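Local atomic coordinates of glucanase (Clostridium thermocellum, PDB entry 5GXX), a protein that probably hydrolyses internal beta-1,4-glucosidic bonds of cellulose, as a family 9 endoglucanase of the Clostridium thermocellum cellulosome. Residues A[63-68]-A[94-99]; A[69-74]-A[86-91]; A[98-103]-A[150-155]; A[143-148]-A[172-177]; A[204-209]-A[250-255]. The protein carries 1 engineered substitution. All coordinates share one frame; numbering follows the deposited sequence.

The five contacts illustrate how an (α/α)6 barrel, the fold of family 9 catalytic domains, is tied together by small apolar patches between helices. Contacts 1 and 2 both join helices 58-75 and 85-101, centres about 10 Å apart, contact 2 falling between the segments of contact 1. Contact 3, centred about 6 Å from contact 1 and sharing Y98 and L99 with it, sets helix 142-158 against 85-101; its segments alternate with those of contact 4, between 142-158 and 162-178. Contact 5, between helices 198-212 and 249-260, comes last, centred about 14 Å from contact 4. Most touch directly, though not 1 with 5 or 2 with 4, so the patches probably belong to one packed core.

Contact 1 of 5, residues A[63-68]-A[94-99]; sequences YSAAML and FALDYL
A65 meets A95 and L96 in a helix-to-helix contact of the (α/α)6 barrel, the fold of family 9 glycoside hydrolases. The partners belong to helices 58-75 and 85-101, which follow each other in the chain, and the small methyl groups let the backbones come close: the CA atoms of A65 and A95 are 6.5 Å apart.

The interactions across the segments are apolar. Both alanines direct their CB atoms at the opposite helix, and A65 CB lies 4.2 Å from A95 CB, methyl against methyl. L96 starts out pointing along the interface, but its first torsion places CG anti to the carbonyl carbon (chi1 -64°) and the branch swings back, bringing CD2 beside the A65 methyl. A65 CB is thus met by one methyl group from each of two successive residues, and A65 contributes more than half of the 97 Å² buried here.

Polar atoms are dealt with away from this patch. Within each helix the peptide groups use the usual i to i+4 bonds, for example L99 N to A95 O. S64 OG turns back to the carbonyl of P60 one helical turn earlier, while Y98 OH reaches N58 OD1 near the start of helix 58-75, a second tie between the same two helices.

Other parts of the domain pack nearby: A95 touches W48, S64 and M67 lie against helix 412-429, and L96 continues onto L152 of helix 142-158. The shorter of the two contacts at A65 CB is the one with L96 CD2, at 4.1 Å.

Contact 2 of 5, residues A[69-74]-A[86-91]; sequences GWALYE and LHLERN
L72 and L88 reach toward each other tip to tip, and this pair of leucines carries most of the contact between segments 69-74 and 86-91. L72 CD2 comes to 3.6 Å from L88 CD2, with CG of each residue close behind. The two chains arrive by different torsions: L72 sets CG anti to the carbonyl carbon, whereas L88 sets it anti to the backbone N (chi1 -178°). L88 CD2 also lies 4.4 Å from A71 CB, at the margin of the patch.

E89 takes part through its alkyl portion. Its extended chain runs at a slant to L72, with CG 3.8 Å from L72 CD1, and the carboxylate continues past the leucine to a salt bridge of OE2 with R85. The apolar half of the glutamate therefore widens the leucine patch while its charge is met on its own helix.

W70 points to a different side of its helix, where NE1 donates to E74 OE2 over 2.9 Å; the acceptor lies in the indole plane and uses its anti lone pair. R258 forms a salt bridge with the same oxygen.

The segment axes run at 140° to each other and approach to 10.4 Å, as suits neighbouring antiparallel helices of the barrel. Around them, I15 of helix 7-20 backs L88, V158 of helix 142-158 covers L72, and W70 packs on helix 301-318.

Contact 3 of 5, residues A[98-103]-A[150-155]; sequences YLVACD and AALAVG
First torsions near -60° in both L99 (chi1 -59°) and L152 (chi1 -70°) set each CG anti to its carbonyl carbon and send the two leucines into the space between helices 85-101 and 142-158. From there the branches divide the work. L99 CD1 meets the methyl of A151, at 3.8 Å, while L152 CD1 turns back onto the stem of L99, 4.1 Å from its CB.

The other branch of L152 serves V100. There CD2 lies 3.8 Å from V100 CG2, and the two side chains cross at about a right angle. In V100 it is CG1 that stands anti to the backbone N, which leaves CG2 as the branch beside the N and facing the leucine. L152 thus spreads its two methyl groups over consecutive residues of the opposite helix, CD1 meeting L99 and CD2 meeting V100. The patch is wholly apolar and buries 163 Å² in all.

Nearby, C102 SG sits 3.4 Å above one face of the Y98 ring, toward its rim, and the backbone of C102 pairs with V109 on strand 108-112.

Helix 142-158 is packed on several sides here. A151 also rests on A66 of helix 58-75, A153 and V154 meet W207 of helix 198-212, and L152 touches Y164 and Y171 of helix 162-178; Y171 also hydrogen-bonds through its hydroxyl to the carbonyl oxygen of L99, so that helix 162-178 is tied to both partners.

Contact 4 of 5, residues A[143-148]-A[172-177]; sequences AVVGQM and FELADA
V145 and G146 receive the methyl of A175 where helices 142-158 and 162-178 run nearly antiparallel, their segment axes at 153° and only 8.2 Å apart. Conformation decides which branch of V145 is used: with CG1 anti to the backbone N (chi1 179°), that methyl leans across the gap, while CG2 stands beside the N. CG1 then lies 3.9 Å from A175 CB and 4.1 Å from L174 CD2, touching two successive residues of the partner helix.

L174 reaches this spot from the flank. Its CG, too, is anti to the backbone N (chi1 170°), and the second torsion leaves CD2 extended, anti to CA, so that it reaches the valine. A175 needs no such rotation, since its CB heads straight for the other backbone and stops 3.7 Å from G146 N. With no side chain at G146, the alanine methyl packs on backbone, and the CA atoms of these two residues are just 5.5 Å apart. Close approach at a glycine-alanine pair is a familiar way of bringing helices together.

The carbonyl of A175 accepts from S142 OG, a polar tie beside the apolar patch. On the neighbouring sides, V145 rests on V108 of strand 108-112, F172 packs on A204, S205 and L208 of helix 198-212, and A143 touches E200 of that same helix, a ligand of a bound calcium ion.

Contact 5 of 5, residues A[204-209]-A[250-255]; sequences ASTWLY and YGAMIL
L255 packs against T206 and W207 in the helical (α/α)6 barrel of the catalytic domain, where helices 198-212 and 249-260 lie side by side. Their segments run in nearly the same sense, 32° apart, with the axes 10.0 Å from each other at closest approach.

In the first shell, T206 CG2 meets L255 CB at 3.9 Å as the two chains slant past one another. Next to it, L255 CD1 reaches the indole of W207, close to CE2 and the adjoining CZ2, with the leucine and tryptophan chains at roughly right angles. A252, one turn earlier, gives a looser contact: its CB is 4.4 Å from T206 OG1.

The next shell explains how these groups are held. In T206 the methyl is anti to the backbone N (chi1 -63°, measured to OG1) and is thereby turned to the leucine, while the hydroxyl bonds to the carbonyl oxygen of L202 on its own helix. That bond satisfies a buried hydroxyl and is consistent with the rotation that presents CG2 to L255. W207 is set among other aromatic residues, with edge-to-face contacts to W203, W70 and Y73, and A153 and V154 of helix 142-158 touch it as well.

Further out, the side chain of A252 is about 11 Å from the calcium ion, which D246 on the preceding loop coordinates. The closest approach across the two segments is L255 CD1 to W207 CZ2, at 3.7 Å.

Contact 1 of 5, residues A[63-68]-A[94-99]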
# COMPACT_ATOMS: atom_id res chain seq x y z
N TYR A 63 2.91 44.42 -12.09
CA TYR A 63 1.72 45.18 -12.47
C TYR A 63 1.06 45.69 -11.21
O TYR A 63 0.70 46.87 -11.11
CB TYR A 63 0.74 44.32 -13.28
CG TYR A 63 -0.67 44.86 -13.25
CD1 TYR A 63 -1.08 45.84 -14.15
CD2 TYR A 63 -1.59 44.40 -12.29
CE1 TYR A 63 -2.37 46.36 -14.11
CE2 TYR A 63 -2.89 44.92 -12.24
CZ TYR A 63 -3.26 45.90 -13.15
OH TYR A 63 -4.53 46.43 -13.15
N SER A 64 0.92 44.78 -10.25
CA SER A 64 0.25 45.08 -8.97
C SER A 64 1.01 46.19 -8.25
O SER A 64 0.42 47.16 -7.78
CB SER A 64 0.08 43.86 -8.07
OG SER A 64 -0.71 42.85 -8.69
N ALA A 65 2.33 46.05 -8.15
CA ALA A 65 3.15 47.11 -7.55
C ALA A 65 3.00 48.45 -8.27
O ALA A 65 2.85 49.48 -7.62
CB ALA A 65 4.61 46.67 -7.54
N ALA A 66 3.01 48.44 -9.60
CA ALA A 66 2.81 49.67 -10.38
C ALA A 66 1.48 50.34 -10.05
O ALA A 66 1.40 51.55 -9.88
CB ALA A 66 2.91 49.39 -11.88
N MET A 67 0.43 49.53 -9.93
CA MET A 67 -0.89 50.08 -9.61
C MET A 67 -0.96 50.60 -8.18
O MET A 67 -1.62 51.62 -7.96
CB MET A 67 -1.95 49.01 -9.81
CG MET A 67 -2.14 48.55 -11.23
SD MET A 67 -2.53 49.88 -12.36
CE MET A 67 -4.23 50.28 -11.93
N LEU A 68 -0.29 49.96 -7.22
CA LEU A 68 -0.18 50.52 -5.87
C LEU A 68 0.57 51.85 -5.90
O LEU A 68 0.18 52.79 -5.19
CB LEU A 68 0.50 49.55 -4.90
CG LEU A 68 -0.26 48.25 -4.59
CD1 LEU A 68 0.35 47.56 -3.38
CD2 LEU A 68 -1.77 48.44 -4.37
N PHE A 94 8.14 46.70 -0.27
CA PHE A 94 8.47 45.29 -0.13
C PHE A 94 8.51 44.61 -1.50
O PHE A 94 9.42 43.83 -1.79
CB PHE A 94 7.46 44.62 0.82
CG PHE A 94 7.83 43.22 1.20
CD1 PHE A 94 8.64 42.99 2.30
CD2 PHE A 94 7.35 42.14 0.47
CE1 PHE A 94 9.02 41.71 2.66
CE2 PHE A 94 7.73 40.85 0.83
CZ PHE A 94 8.55 40.63 1.92
N ALA A 95 7.53 44.91 -2.35
CA ALA A 95 7.50 44.33 -3.68
C ALA A 95 8.59 44.92 -4.57
O ALA A 95 9.27 44.19 -5.29
CB ALA A 95 6.12 44.53 -4.32
N LEU A 96 8.76 46.24 -4.53
CA LEU A 96 9.80 46.90 -5.31
C LEU A 96 11.19 46.37 -4.94
O LEU A 96 12.01 46.19 -5.84
CB LEU A 96 9.75 48.43 -5.17
CG LEU A 96 8.45 49.02 -5.73
CD1 LEU A 96 8.43 50.53 -5.55
CD2 LEU A 96 8.17 48.65 -7.18
N ASP A 97 11.45 46.10 -3.66
CA ASP A 97 12.75 45.57 -3.26
C ASP A 97 13.03 44.24 -3.96
O ASP A 97 14.15 43.98 -4.39
CB ASP A 97 12.85 45.41 -1.74
CG ASP A 97 13.00 46.75 -1.04
OD1 ASP A 97 13.27 47.76 -1.72
OD2 ASP A 97 12.85 46.80 0.20
N TYR A 98 12.01 43.40 -4.06
CA TYR A 98 12.08 42.14 -4.80
C TYR A 98 12.39 42.37 -6.28
O TYR A 98 13.27 41.68 -6.80
CB TYR A 98 10.83 41.27 -4.57
CG TYR A 98 10.70 40.12 -5.55
CD1 TYR A 98 10.02 40.28 -6.75
CD2 TYR A 98 11.24 38.86 -5.28
CE1 TYR A 98 9.88 39.24 -7.65
CE2 TYR A 98 11.11 37.81 -6.18
CZ TYR A 98 10.44 38.01 -7.36
OH TYR A 98 10.29 36.99 -8.27
N LEU A 99 11.73 43.32 -6.94
CA LEU A 99 11.99 43.54 -8.36
C LEU A 99 13.45 43.95 -8.59
O LEU A 99 14.08 43.47 -9.54
CB LEU A 99 11.06 44.59 -8.95
CG LEU A 99 9.56 44.27 -8.86
CD1 LEU A 99 8.74 45.34 -9.58
CD2 LEU A 99 9.28 42.89 -9.43

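Contact 2 of 5, residues A[69-74]-A[86-91]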
# COMPACT_ATOMS: atom_id res chain seq x y z
N GLY A 69 1.61 51.92 -6.73
CA GLY A 69 2.35 53.17 -6.93
C GLY A 69 1.45 54.23 -7.52
O GLY A 69 1.45 55.38 -7.06
N TRP A 70 0.64 53.84 -8.51
CA TRP A 70 -0.25 54.79 -9.18
C TRP A 70 -1.26 55.32 -8.16
O TRP A 70 -1.56 56.52 -8.17
CB TRP A 70 -0.91 54.17 -10.42
CG TRP A 70 -1.59 55.14 -11.35
CD1 TRP A 70 -1.56 56.50 -11.28
CD2 TRP A 70 -2.37 54.82 -12.51
NE1 TRP A 70 -2.30 57.04 -12.30
CE2 TRP A 70 -2.81 56.03 -13.08
CE3 TRP A 70 -2.79 53.61 -13.10
CZ2 TRP A 70 -3.61 56.08 -14.22
CZ3 TRP A 70 -3.58 53.66 -14.24
CH2 TRP A 70 -4.00 54.88 -14.77
N ALA A 71 -1.76 54.45 -7.29
CA ALA A 71 -2.69 54.88 -6.24
C ALA A 71 -2.08 55.99 -5.38
O ALA A 71 -2.73 57.01 -5.09
CB ALA A 71 -3.12 53.70 -5.40
N LEU A 72 -0.83 55.79 -4.97
CA LEU A 72 -0.12 56.78 -4.17
C LEU A 72 0.14 58.05 -4.98
O LEU A 72 0.04 59.15 -4.43
CB LEU A 72 1.19 56.20 -3.63
CG LEU A 72 1.08 55.19 -2.48
CD1 LEU A 72 2.40 54.44 -2.25
CD2 LEU A 72 0.61 55.81 -1.16
N TYR A 73 0.47 57.90 -6.27
CA TYR A 73 0.78 59.03 -7.14
C TYR A 73 -0.41 59.97 -7.29
O TYR A 73 -0.25 61.19 -7.30
CB TYR A 73 1.28 58.53 -8.51
CG TYR A 73 1.66 59.61 -9.50
CD1 TYR A 73 2.95 60.16 -9.50
CD2 TYR A 73 0.77 60.04 -10.46
CE1 TYR A 73 3.31 61.14 -10.43
CE2 TYR A 73 1.11 61.00 -11.39
CZ TYR A 73 2.39 61.56 -11.36
OH TYR A 73 2.70 62.52 -12.30
N GLU A 74 -1.61 59.40 -7.37
CA GLU A 74 -2.82 60.22 -7.54
C GLU A 74 -3.39 60.74 -6.24
O GLU A 74 -3.85 61.89 -6.17
CB GLU A 74 -3.92 59.40 -8.23
CG GLU A 74 -3.52 58.92 -9.62
CD GLU A 74 -3.32 60.04 -10.60
OE1 GLU A 74 -3.81 61.18 -10.38
OE2 GLU A 74 -2.68 59.79 -11.65
N LEU A 86 1.06 55.18 5.17
CA LEU A 86 2.31 54.52 5.51
C LEU A 86 2.21 53.00 5.31
O LEU A 86 3.18 52.37 4.88
CB LEU A 86 2.77 54.87 6.93
CG LEU A 86 3.26 56.31 7.14
CD1 LEU A 86 3.20 56.73 8.61
CD2 LEU A 86 4.66 56.53 6.56
N HIS A 87 1.05 52.43 5.62
CA HIS A 87 0.81 51.02 5.30
C HIS A 87 0.98 50.71 3.82
O HIS A 87 1.63 49.73 3.45
CB HIS A 87 -0.57 50.53 5.74
CG HIS A 87 -0.74 50.48 7.23
ND1 HIS A 87 0.05 49.69 8.04
CD2 HIS A 87 -1.59 51.13 8.05
CE1 HIS A 87 -0.31 49.86 9.30
NE2 HIS A 87 -1.31 50.72 9.33
N LEU A 88 0.36 51.55 2.98
CA LEU A 88 0.45 51.37 1.54
C LEU A 88 1.89 51.54 1.03
O LEU A 88 2.35 50.74 0.22
CB LEU A 88 -0.54 52.30 0.83
CG LEU A 88 -0.59 52.20 -0.69
CD1 LEU A 88 -0.74 50.75 -1.18
CD2 LEU A 88 -1.71 53.06 -1.26
N GLU A 89 2.59 52.55 1.54
CA GLU A 89 3.96 52.80 1.12
C GLU A 89 4.92 51.65 1.38
O GLU A 89 5.65 51.22 0.48
CB GLU A 89 4.50 54.08 1.76
CG GLU A 89 4.00 55.32 1.04
CD GLU A 89 4.33 56.61 1.76
OE1 GLU A 89 4.86 56.55 2.89
OE2 GLU A 89 4.04 57.67 1.19
N ARG A 90 4.94 51.14 2.61
CA ARG A 90 5.87 50.07 2.95
C ARG A 90 5.48 48.73 2.32
O ARG A 90 6.34 47.93 1.98
CB ARG A 90 6.11 49.95 4.46
CG ARG A 90 4.91 49.51 5.30
CD ARG A 90 5.24 49.78 6.77
NE ARG A 90 4.20 49.25 7.65
CZ ARG A 90 4.19 49.34 8.98
NH1 ARG A 90 5.16 49.99 9.62
NH2 ARG A 90 3.20 48.78 9.66
N ASN A 91 4.18 48.50 2.13
CA ASN A 91 3.79 47.32 1.36
C ASN A 91 4.28 47.38 -0.08
O ASN A 91 4.74 46.38 -0.62
CB ASN A 91 2.28 47.10 1.44
CG ASN A 91 1.92 46.24 2.63
OD1 ASN A 91 2.16 45.03 2.63
ND2 ASN A 91 1.42 46.86 3.69

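Contact 3 of 5, residues A[98-103]-A[150-155]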
# COMPACT_ATOMS: atom_id res chain seq x y z
N TYR A 98 12.01 43.40 -4.06
CA TYR A 98 12.08 42.14 -4.80
C TYR A 98 12.39 42.37 -6.28
O TYR A 98 13.27 41.68 -6.80
CB TYR A 98 10.83 41.27 -4.57
CG TYR A 98 10.70 40.12 -5.55
CD1 TYR A 98 10.02 40.28 -6.75
CD2 TYR A 98 11.24 38.86 -5.28
CE1 TYR A 98 9.88 39.24 -7.65
CE2 TYR A 98 11.11 37.81 -6.18
CZ TYR A 98 10.44 38.01 -7.36
OH TYR A 98 10.29 36.99 -8.27
N LEU A 99 11.73 43.32 -6.94
CA LEU A 99 11.99 43.54 -8.36
C LEU A 99 13.45 43.95 -8.59
O LEU A 99 14.08 43.47 -9.54
CB LEU A 99 11.06 44.59 -8.95
CG LEU A 99 9.56 44.27 -8.86
CD1 LEU A 99 8.74 45.34 -9.58
CD2 LEU A 99 9.28 42.89 -9.43
N VAL A 100 13.97 44.79 -7.71
CA VAL A 100 15.40 45.14 -7.73
C VAL A 100 16.29 43.91 -7.52
O VAL A 100 17.28 43.73 -8.25
CB VAL A 100 15.74 46.26 -6.72
CG1 VAL A 100 17.27 46.49 -6.55
CG2 VAL A 100 15.13 47.57 -7.18
N ALA A 101 15.92 43.05 -6.57
CA ALA A 101 16.71 41.87 -6.27
C ALA A 101 16.74 40.84 -7.39
O ALA A 101 17.61 39.97 -7.42
CB ALA A 101 16.28 41.24 -4.94
N CYS A 102 15.81 40.96 -8.34
CA CYS A 102 15.74 40.06 -9.50
C CYS A 102 16.75 40.38 -10.61
O CYS A 102 16.88 39.61 -11.55
CB CYS A 102 14.36 40.12 -10.14
SG CYS A 102 13.09 39.24 -9.19
N ASP A 103 17.44 41.51 -10.50
CA ASP A 103 18.39 41.93 -11.53
C ASP A 103 19.49 40.89 -11.76
O ASP A 103 20.11 40.44 -10.80
CB ASP A 103 19.05 43.25 -11.13
CG ASP A 103 20.04 43.76 -12.17
OD1 ASP A 103 19.77 43.67 -13.39
OD2 ASP A 103 21.09 44.27 -11.73
N ALA A 150 8.21 49.77 -15.14
CA ALA A 150 7.13 50.70 -14.87
C ALA A 150 6.86 50.79 -13.37
O ALA A 150 6.70 51.89 -12.82
CB ALA A 150 5.86 50.25 -15.59
N ALA A 151 6.83 49.64 -12.70
CA ALA A 151 6.58 49.58 -11.26
C ALA A 151 7.65 50.36 -10.51
O ALA A 151 7.36 51.15 -9.60
CB ALA A 151 6.55 48.14 -10.79
N LEU A 152 8.89 50.16 -10.93
CA LEU A 152 9.99 50.88 -10.30
C LEU A 152 10.02 52.37 -10.64
O LEU A 152 10.42 53.21 -9.82
CB LEU A 152 11.33 50.20 -10.62
CG LEU A 152 11.50 48.84 -9.93
CD1 LEU A 152 12.54 47.99 -10.63
CD2 LEU A 152 11.83 49.00 -8.44
N ALA A 153 9.54 52.73 -11.83
CA ALA A 153 9.47 54.14 -12.20
C ALA A 153 8.46 54.88 -11.33
O ALA A 153 8.79 55.86 -10.67
CB ALA A 153 9.14 54.29 -13.67
N VAL A 154 7.21 54.42 -11.32
CA VAL A 154 6.27 55.06 -10.41
C VAL A 154 6.67 54.96 -8.94
O VAL A 154 6.54 55.93 -8.19
CB VAL A 154 4.82 54.60 -10.68
CG1 VAL A 154 4.62 53.09 -10.43
CG2 VAL A 154 3.85 55.44 -9.86
N GLY A 155 7.20 53.82 -8.51
CA GLY A 155 7.66 53.67 -7.13
C GLY A 155 8.71 54.70 -6.74
O GLY A 155 8.70 55.22 -5.62

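Contact 4 of 5, residues A[143-148]-A[172-177]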
# COMPACT_ATOMS: atom_id res chain seq x y z
N ALA A 143 7.72 42.23 -22.10
CA ALA A 143 6.52 42.48 -21.28
C ALA A 143 6.85 42.44 -19.79
O ALA A 143 6.63 43.41 -19.07
CB ALA A 143 5.42 41.49 -21.61
N VAL A 144 7.44 41.34 -19.34
CA VAL A 144 7.73 41.23 -17.91
C VAL A 144 8.77 42.27 -17.47
O VAL A 144 8.58 42.92 -16.44
CB VAL A 144 8.07 39.79 -17.46
CG1 VAL A 144 9.41 39.32 -18.03
CG2 VAL A 144 8.03 39.66 -15.94
N VAL A 145 9.84 42.44 -18.24
CA VAL A 145 10.84 43.44 -17.86
C VAL A 145 10.32 44.87 -17.95
O VAL A 145 10.68 45.72 -17.13
CB VAL A 145 12.15 43.28 -18.69
CG1 VAL A 145 13.19 44.34 -18.32
CG2 VAL A 145 12.76 41.89 -18.48
N GLY A 146 9.47 45.15 -18.93
CA GLY A 146 8.90 46.48 -19.09
C GLY A 146 7.97 46.82 -17.93
O GLY A 146 7.94 47.95 -17.44
N GLN A 147 7.20 45.82 -17.50
CA GLN A 147 6.32 46.01 -16.34
C GLN A 147 7.11 46.22 -15.06
O GLN A 147 6.77 47.08 -14.24
CB GLN A 147 5.30 44.86 -16.21
CG GLN A 147 4.19 45.08 -15.17
CD GLN A 147 3.32 46.30 -15.47
OE1 GLN A 147 3.26 47.22 -14.65
NE2 GLN A 147 2.66 46.32 -16.62
N MET A 148 8.21 45.48 -14.90
CA MET A 148 9.07 45.67 -13.73
C MET A 148 9.64 47.09 -13.75
O MET A 148 9.70 47.76 -12.72
CB MET A 148 10.18 44.62 -13.67
CG MET A 148 9.68 43.19 -13.49
SD MET A 148 10.94 41.92 -13.83
CE MET A 148 12.18 42.29 -12.57
N PHE A 172 14.01 49.22 -18.32
CA PHE A 172 13.39 49.74 -19.52
C PHE A 172 14.34 49.64 -20.71
O PHE A 172 13.95 49.24 -21.80
CB PHE A 172 12.89 51.18 -19.38
CG PHE A 172 12.43 51.75 -20.68
CD1 PHE A 172 11.18 51.43 -21.20
CD2 PHE A 172 13.27 52.55 -21.44
CE1 PHE A 172 10.77 51.92 -22.43
CE2 PHE A 172 12.87 53.05 -22.67
CZ PHE A 172 11.62 52.73 -23.18
N GLU A 173 15.61 49.97 -20.48
CA GLU A 173 16.57 49.88 -21.57
C GLU A 173 16.68 48.45 -22.11
O GLU A 173 16.79 48.27 -23.33
CB GLU A 173 17.92 50.44 -21.12
CG GLU A 173 17.92 51.96 -21.01
CD GLU A 173 19.03 52.51 -20.12
OE1 GLU A 173 19.97 51.75 -19.78
OE2 GLU A 173 18.97 53.71 -19.76
N LEU A 174 16.68 47.47 -21.21
CA LEU A 174 16.78 46.06 -21.57
C LEU A 174 15.54 45.63 -22.32
O LEU A 174 15.60 44.96 -23.35
CB LEU A 174 16.97 45.16 -20.34
CG LEU A 174 16.87 43.64 -20.52
CD1 LEU A 174 17.95 43.15 -21.48
CD2 LEU A 174 16.94 42.86 -19.21
N ALA A 175 14.38 46.01 -21.80
CA ALA A 175 13.13 45.62 -22.42
C ALA A 175 13.00 46.21 -23.81
O ALA A 175 12.54 45.55 -24.74
CB ALA A 175 11.97 46.07 -21.55
N ASP A 176 13.43 47.46 -23.94
CA ASP A 176 13.35 48.21 -25.18
C ASP A 176 14.37 47.75 -26.23
O ASP A 176 14.15 47.91 -27.43
CB ASP A 176 13.51 49.70 -24.87
CG ASP A 176 13.22 50.60 -26.05
OD1 ASP A 176 12.23 50.37 -26.79
OD2 ASP A 176 13.96 51.60 -26.19
N ALA A 177 15.47 47.15 -25.78
CA ALA A 177 16.50 46.68 -26.70
C ALA A 177 16.14 45.28 -27.18
O ALA A 177 16.39 44.93 -28.33
CB ALA A 177 17.85 46.69 -26.00

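Contact 5 of 5, residues A[204-209]-A[250-255]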
# COMPACT_ATOMS: atom_id res chain seq x y z
N ALA A 204 5.79 51.78 -19.39
CA ALA A 204 7.03 52.07 -18.69
C ALA A 204 7.64 53.41 -19.10
O ALA A 204 8.04 54.20 -18.23
CB ALA A 204 8.02 50.93 -18.91
N SER A 205 7.70 53.69 -20.41
CA SER A 205 8.24 54.97 -20.88
C SER A 205 7.41 56.15 -20.38
O SER A 205 7.97 57.20 -20.05
CB SER A 205 8.43 55.00 -22.41
OG SER A 205 7.23 54.75 -23.12
N THR A 206 6.09 55.99 -20.30
CA THR A 206 5.21 57.04 -19.81
C THR A 206 5.52 57.36 -18.36
O THR A 206 5.68 58.52 -17.99
CB THR A 206 3.72 56.65 -19.99
OG1 THR A 206 3.45 56.51 -21.39
CG2 THR A 206 2.78 57.69 -19.38
N TRP A 207 5.62 56.32 -17.52
CA TRP A 207 6.02 56.51 -16.13
C TRP A 207 7.42 57.11 -15.98
O TRP A 207 7.64 57.90 -15.07
CB TRP A 207 5.87 55.22 -15.32
CG TRP A 207 4.44 55.00 -14.87
CD1 TRP A 207 3.61 53.98 -15.23
CD2 TRP A 207 3.69 55.84 -13.98
NE1 TRP A 207 2.38 54.13 -14.62
CE2 TRP A 207 2.40 55.26 -13.85
CE3 TRP A 207 3.97 57.02 -13.28
CZ2 TRP A 207 1.40 55.83 -13.06
CZ3 TRP A 207 2.97 57.58 -12.48
CH2 TRP A 207 1.70 56.98 -12.38
N LEU A 208 8.36 56.71 -16.84
CA LEU A 208 9.68 57.33 -16.85
C LEU A 208 9.66 58.81 -17.23
O LEU A 208 10.41 59.61 -16.66
CB LEU A 208 10.66 56.53 -17.72
CG LEU A 208 11.19 55.24 -17.07
CD1 LEU A 208 11.80 54.28 -18.08
CD2 LEU A 208 12.14 55.51 -15.90
N TYR A 209 8.79 59.20 -18.16
CA TYR A 209 8.57 60.60 -18.45
C TYR A 209 8.05 61.32 -17.21
O TYR A 209 8.55 62.38 -16.83
CB TYR A 209 7.56 60.79 -19.59
CG TYR A 209 7.44 62.25 -20.02
CD1 TYR A 209 8.57 62.95 -20.39
CD2 TYR A 209 6.21 62.92 -20.03
CE1 TYR A 209 8.51 64.28 -20.79
CE2 TYR A 209 6.14 64.27 -20.42
CZ TYR A 209 7.29 64.94 -20.80
OH TYR A 209 7.27 66.26 -21.21
N TYR A 250 -4.33 51.05 -21.75
CA TYR A 250 -5.54 51.81 -21.41
C TYR A 250 -5.19 52.94 -20.45
O TYR A 250 -5.49 54.11 -20.71
CB TYR A 250 -6.61 50.88 -20.79
CG TYR A 250 -6.83 49.66 -21.66
CD1 TYR A 250 -7.69 49.72 -22.75
CD2 TYR A 250 -6.14 48.47 -21.43
CE1 TYR A 250 -7.88 48.63 -23.58
CE2 TYR A 250 -6.31 47.37 -22.27
CZ TYR A 250 -7.17 47.46 -23.35
OH TYR A 250 -7.34 46.40 -24.20
N GLY A 251 -4.54 52.60 -19.34
CA GLY A 251 -4.14 53.58 -18.34
C GLY A 251 -3.06 54.51 -18.87
O GLY A 251 -3.06 55.69 -18.53
N ALA A 252 -2.16 53.98 -19.70
CA ALA A 252 -1.12 54.83 -20.28
C ALA A 252 -1.71 55.94 -21.15
O ALA A 252 -1.21 57.06 -21.12
CB ALA A 252 -0.11 53.99 -21.04
N MET A 253 -2.76 55.65 -21.92
CA MET A 253 -3.42 56.64 -22.76
C MET A 253 -4.05 57.75 -21.91
O MET A 253 -3.99 58.94 -22.26
CB MET A 253 -4.46 55.99 -23.68
CG MET A 253 -3.90 54.98 -24.71
SD MET A 253 -2.78 55.69 -25.96
CE MET A 253 -3.96 56.28 -27.16
N ILE A 254 -4.61 57.36 -20.77
CA ILE A 254 -5.17 58.32 -19.82
C ILE A 254 -4.08 59.24 -19.28
O ILE A 254 -4.27 60.45 -19.24
CB ILE A 254 -5.98 57.60 -18.71
CG1 ILE A 254 -7.31 57.11 -19.31
CG2 ILE A 254 -6.21 58.51 -17.50
CD1 ILE A 254 -8.03 56.11 -18.42
N LEU A 255 -2.95 58.66 -18.89
CA LEU A 255 -1.82 59.45 -18.41
C LEU A 255 -1.30 60.38 -19.50
O LEU A 255 -0.93 61.51 -19.20
CB LEU A 255 -0.69 58.53 -17.91
CG LEU A 255 -1.01 57.67 -16.69
CD1 LEU A 255 0.11 56.65 -16.48
CD2 LEU A 255 -1.25 58.51 -15.43